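Local coordinates for 3-keto-5-aminohexanoate cleavage protein (Burkholderia xenovorans LB400, PDB 3E02), which probably cleaves 3-keto-5-aminohexanoate or a related beta-keto acid with the help of a bound zinc ion, at residues S111-S116 with E172-G177; R168-C173 with P194-C199. All blocks are in the same frame, centred on the assembly; numbering follows the deposited sequence. Where two conformers were deposited one is given.

Contact 1 of 2, residues S111-S116 with E172-G177; sequences SMNMGS and ECYDVG. With EDO (1,2-ethanediol), chain D.
The backbone N of E172 donates to the carbonyl O of M112 at 2.8 Å, and E172 O in turn accepts M114 N at 2.9 Å, so both polar backbone atoms of E172 bond to the residues that flank N113. With N113 paired to E172, these two bonds join parallel neighbouring strands at their C-terminal ends, the catalytic end in enzymes of the TIM-barrel clan, and the zinc ion held by H50, H52 and E259 lies about 5 Å from the side chain of S111. E172 and N113 project from the same face of the sheet. The E172 chain leaves beside its backbone N (chi1 -40°) and bends again at chi2, which carries OE2 back over S111, 3.1 Å from its CB; CG meanwhile sits 3.3 Å from N113 OD1. Carboxylate and amide planes stand 53° apart. Beyond the strand ends, Y174 brings its hydroxyl to the same amide: OH lies 3.1 Å from N113 OD1, although its proton could also serve another acceptor. A 1,2-ethanediol, probably from the crystallisation liquor, approaches this ring at its edge, in a weak bond with the hydroxyl. Just past the strand end, the bent selenomethionine M114 packs against helix 176-187, touching H178, L182 and F185, while its CG comes to 4.1 Å from C173 SG.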
# COMPACT_ATOMS: atom_id res chain seq x y z
N SER A 111 -28.92 7.54 2.49
CA SER A 111 -27.83 6.61 2.21
C SER A 111 -27.99 6.13 0.76
O SER A 111 -29.10 6.14 0.22
CB SER A 111 -27.78 5.43 3.20
OG SER A 111 -28.93 4.62 3.10
N MSE A 112 -26.87 5.78 0.13
CA MSE A 112 -26.87 5.31 -1.27
C MSE A 112 -25.81 4.22 -1.38
O MSE A 112 -24.63 4.51 -1.39
CB MSE A 112 -26.58 6.50 -2.20
CG MSE A 112 -26.51 6.23 -3.70
SE MSE A 112 -28.14 5.53 -4.46
CE MSE A 112 -29.47 6.89 -3.83
N ASN A 113 -26.26 2.98 -1.46
CA ASN A 113 -25.36 1.82 -1.54
C ASN A 113 -24.78 1.75 -2.95
O ASN A 113 -25.54 1.72 -3.92
CB ASN A 113 -26.12 0.58 -1.12
CG ASN A 113 -26.57 0.67 0.34
OD1 ASN A 113 -25.74 0.71 1.23
ND2 ASN A 113 -27.89 0.77 0.57
N MSE A 114 -23.44 1.74 -3.04
CA MSE A 114 -22.74 1.88 -4.35
C MSE A 114 -22.41 0.63 -5.15
O MSE A 114 -21.70 0.70 -6.15
CB MSE A 114 -21.50 2.78 -4.17
CG MSE A 114 -21.84 4.24 -3.91
SE MSE A 114 -23.04 5.00 -5.25
CE MSE A 114 -22.11 4.57 -6.76
N GLY A 115 -22.97 -0.51 -4.77
CA GLY A 115 -22.76 -1.72 -5.55
C GLY A 115 -23.52 -2.89 -5.00
O GLY A 115 -24.01 -2.83 -3.87
N SER A 116 -23.65 -3.92 -5.81
CA SER A 116 -24.33 -5.15 -5.40
C SER A 116 -23.30 -6.06 -4.78
O SER A 116 -22.17 -6.19 -5.29
CB SER A 116 -25.00 -5.83 -6.59
OG SER A 116 -25.95 -4.98 -7.21
N GLU A 172 -22.42 4.68 0.38
CA GLU A 172 -21.93 3.51 1.14
C GLU A 172 -21.11 2.64 0.22
O GLU A 172 -21.65 2.07 -0.73
CB GLU A 172 -23.04 2.66 1.75
CG GLU A 172 -24.22 3.38 2.33
CD GLU A 172 -23.87 4.39 3.37
OE1 GLU A 172 -22.84 4.26 4.05
OE2 GLU A 172 -24.68 5.31 3.53
N CYS A 173 -19.81 2.53 0.50
CA CYS A 173 -18.86 1.79 -0.31
C CYS A 173 -18.32 0.62 0.52
O CYS A 173 -17.56 0.83 1.46
CB CYS A 173 -17.74 2.75 -0.73
SG CYS A 173 -18.33 4.15 -1.75
N TYR A 174 -18.75 -0.60 0.18
CA TYR A 174 -18.39 -1.84 0.88
C TYR A 174 -17.16 -2.54 0.31
O TYR A 174 -16.74 -3.56 0.84
CB TYR A 174 -19.54 -2.85 0.81
CG TYR A 174 -20.80 -2.41 1.49
CD1 TYR A 174 -21.67 -1.52 0.86
CD2 TYR A 174 -21.15 -2.89 2.75
CE1 TYR A 174 -22.84 -1.09 1.46
CE2 TYR A 174 -22.35 -2.47 3.38
CZ TYR A 174 -23.18 -1.57 2.71
OH TYR A 174 -24.36 -1.14 3.26
N ASP A 175 -16.63 -2.05 -0.80
CA ASP A 175 -15.45 -2.65 -1.42
C ASP A 175 -14.84 -1.65 -2.39
O ASP A 175 -15.46 -0.65 -2.73
CB ASP A 175 -15.84 -3.97 -2.12
CG ASP A 175 -14.73 -5.01 -2.11
OD1 ASP A 175 -13.54 -4.68 -1.89
OD2 ASP A 175 -15.05 -6.17 -2.38
N VAL A 176 -13.64 -1.95 -2.87
CA VAL A 176 -12.90 -1.03 -3.76
C VAL A 176 -13.67 -0.75 -5.06
O VAL A 176 -13.69 0.39 -5.52
CB VAL A 176 -11.48 -1.56 -4.07
CG1 VAL A 176 -10.72 -0.56 -4.96
CG2 VAL A 176 -10.71 -1.84 -2.75
N GLY A 177 -14.34 -1.77 -5.60
CA GLY A 177 -15.14 -1.63 -6.83
C GLY A 177 -16.24 -0.58 -6.71
O GLY A 177 -16.59 0.07 -7.70
C1 EDO D . -24.29 -2.02 8.93
O1 EDO D . -23.25 -2.32 9.87
C2 EDO D . -23.70 -1.93 7.53
O2 EDO D . -24.74 -1.98 6.54

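Contact 2 of 2, residues R168-C173 with P194-C199; sequences RFEFEC and PFFLQC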
# COMPACT_ATOMS: atom_id res chain seq x y z
N ARG A 168 -28.74 15.12 -0.53
CA ARG A 168 -27.31 14.81 -0.66
C ARG A 168 -27.14 13.37 -0.20
O ARG A 168 -27.85 12.91 0.71
CB ARG A 168 -26.42 15.74 0.17
CG ARG A 168 -26.60 17.23 -0.04
CD ARG A 168 -26.71 17.63 -1.49
NE ARG A 168 -25.54 17.20 -2.27
CZ ARG A 168 -24.53 17.98 -2.66
NH1 ARG A 168 -24.47 19.27 -2.37
NH2 ARG A 168 -23.55 17.45 -3.38
N PHE A 169 -26.22 12.64 -0.81
CA PHE A 169 -26.04 11.24 -0.46
C PHE A 169 -24.84 10.87 0.38
O PHE A 169 -23.78 11.48 0.26
CB PHE A 169 -26.00 10.37 -1.73
CG PHE A 169 -27.21 10.53 -2.59
CD1 PHE A 169 -28.47 10.12 -2.11
CD2 PHE A 169 -27.12 11.09 -3.86
CE1 PHE A 169 -29.62 10.29 -2.90
CE2 PHE A 169 -28.27 11.26 -4.65
CZ PHE A 169 -29.52 10.86 -4.18
N GLU A 170 -25.07 9.88 1.25
CA GLU A 170 -24.04 9.23 2.04
C GLU A 170 -23.76 8.00 1.15
O GLU A 170 -24.55 7.06 1.15
CB GLU A 170 -24.56 8.83 3.44
CG GLU A 170 -23.57 8.07 4.39
CD GLU A 170 -24.26 7.31 5.56
OE1 GLU A 170 -25.50 7.16 5.57
OE2 GLU A 170 -23.56 6.81 6.47
N PHE A 171 -22.67 8.04 0.38
CA PHE A 171 -22.32 6.94 -0.54
C PHE A 171 -21.69 5.79 0.24
O PHE A 171 -20.55 5.92 0.71
CB PHE A 171 -21.37 7.44 -1.64
CG PHE A 171 -21.93 8.55 -2.47
CD1 PHE A 171 -22.95 8.31 -3.38
CD2 PHE A 171 -21.42 9.85 -2.37
CE1 PHE A 171 -23.49 9.34 -4.16
CE2 PHE A 171 -21.93 10.90 -3.16
CZ PHE A 171 -22.97 10.64 -4.06
N GLU A 172 -22.42 4.68 0.38
CA GLU A 172 -21.93 3.51 1.14
C GLU A 172 -21.11 2.64 0.22
O GLU A 172 -21.65 2.07 -0.73
CB GLU A 172 -23.04 2.66 1.75
CG GLU A 172 -24.22 3.38 2.33
CD GLU A 172 -23.87 4.39 3.37
OE1 GLU A 172 -22.84 4.26 4.05
OE2 GLU A 172 -24.68 5.31 3.53
N CYS A 173 -19.81 2.53 0.50
CA CYS A 173 -18.86 1.79 -0.31
C CYS A 173 -18.32 0.62 0.52
O CYS A 173 -17.56 0.83 1.46
CB CYS A 173 -17.74 2.75 -0.73
SG CYS A 173 -18.33 4.15 -1.75
N PRO A 194 -19.57 18.23 -2.81
CA PRO A 194 -18.67 17.23 -2.22
C PRO A 194 -19.32 15.85 -2.12
O PRO A 194 -20.54 15.76 -1.90
CB PRO A 194 -18.41 17.80 -0.83
CG PRO A 194 -19.65 18.49 -0.50
CD PRO A 194 -20.12 19.12 -1.78
N PHE A 195 -18.52 14.80 -2.26
CA PHE A 195 -19.01 13.43 -2.16
C PHE A 195 -18.70 12.95 -0.77
O PHE A 195 -17.55 12.94 -0.37
CB PHE A 195 -18.34 12.52 -3.19
CG PHE A 195 -18.35 13.10 -4.57
CD1 PHE A 195 -19.56 13.34 -5.22
CD2 PHE A 195 -17.15 13.46 -5.20
CE1 PHE A 195 -19.59 13.91 -6.50
CE2 PHE A 195 -17.17 14.04 -6.49
CZ PHE A 195 -18.38 14.27 -7.13
N PHE A 196 -19.73 12.55 -0.03
CA PHE A 196 -19.55 12.03 1.32
C PHE A 196 -19.46 10.51 1.16
O PHE A 196 -20.49 9.84 0.99
CB PHE A 196 -20.71 12.48 2.22
CG PHE A 196 -20.48 12.20 3.67
CD1 PHE A 196 -19.50 12.89 4.37
CD2 PHE A 196 -21.23 11.25 4.35
CE1 PHE A 196 -19.27 12.63 5.73
CE2 PHE A 196 -21.01 11.00 5.71
CZ PHE A 196 -20.03 11.70 6.39
N LEU A 197 -18.21 10.00 1.16
CA LEU A 197 -17.89 8.58 0.98
C LEU A 197 -17.81 7.87 2.31
O LEU A 197 -16.92 8.18 3.12
CB LEU A 197 -16.53 8.39 0.29
CG LEU A 197 -16.21 8.96 -1.07
CD1 LEU A 197 -14.86 8.43 -1.53
CD2 LEU A 197 -17.28 8.56 -2.04
N GLN A 198 -18.70 6.90 2.53
CA GLN A 198 -18.73 6.09 3.75
C GLN A 198 -18.18 4.69 3.42
O GLN A 198 -18.88 3.89 2.78
CB GLN A 198 -20.17 6.01 4.28
CG GLN A 198 -20.35 5.35 5.66
CD GLN A 198 -19.90 6.23 6.79
OE1 GLN A 198 -18.95 5.93 7.48
NE2 GLN A 198 -20.55 7.36 6.95
N CYS A 199 -16.95 4.40 3.85
CA CYS A 199 -16.34 3.09 3.63
C CYS A 199 -16.80 2.15 4.75
O CYS A 199 -16.74 2.50 5.92
CB CYS A 199 -14.83 3.19 3.58
SG CYS A 199 -14.31 4.25 2.19
O HOH W 1 -22.69 14.20 -3.85
O HOH W 2 -22.31 13.53 -0.90
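A right-handed beta-alpha-beta crossover brings strand 168-173 alongside strand 195-201, with E172 set against Q198 and C173 against C199. The backbone ladder runs through F171, whose N bonds to F196 O at 2.9 Å and whose O receives Q198 N at 2.8 Å; C173 N to Q198 O then continues it with an almost straight N-H...O angle of 177°. Near the start of the strands a water bridges instead, accepting from F196 N and lying within bonding distance of F169 O and P194 O. These are adjacent parallel strands of the TIM-barrel sheet. E170, E172 and Q198 share one face with the ring of F196, whose edge receives E170 CG. With chi1 at -172° the Q198 side chain swings to the side away from its own N and then turns at chi2, placing NE2 3.1 Å from E170 OE2 in a weak, bent bond that is doubtful because both side chains have a second conformer; the carboxylate and amide planes stand nearly perpendicular. The E172 carboxylate lies side by side with the Q198 chain, its plane 9° from that of the amide, but OE1 meets the aliphatic part, 3.2 Å from Q198 CG. N84 holds E170 OE1, and the E170 side chain comes about 3 Å from that of zinc ligand H50. On the opposite face, turned toward helix 176-187, F171 CE2 packs at 3.9 Å on F195 CB.

Overall arrangement
Along the chain, strand 109-113 comes first and runs into the loop at 114-116. Contact 1 closes the long excursion from there to residue 172, which includes helices 136-142 and 152-163. Strand 168-173 then serves both contacts, pairing with 109-113 along one edge and with 195-201 along the other. Contact 2 closes the shorter connection that passes through helix 176-187. The two loops therefore follow one another and overlap at 168-173, where E172 and C173 belong to both contacts. Together they join three consecutive parallel strands of the barrel sheet. A probable bond from M112 N to E170 O further ties 109-113 to 168-173, and M114 SE packs on F171 CD1.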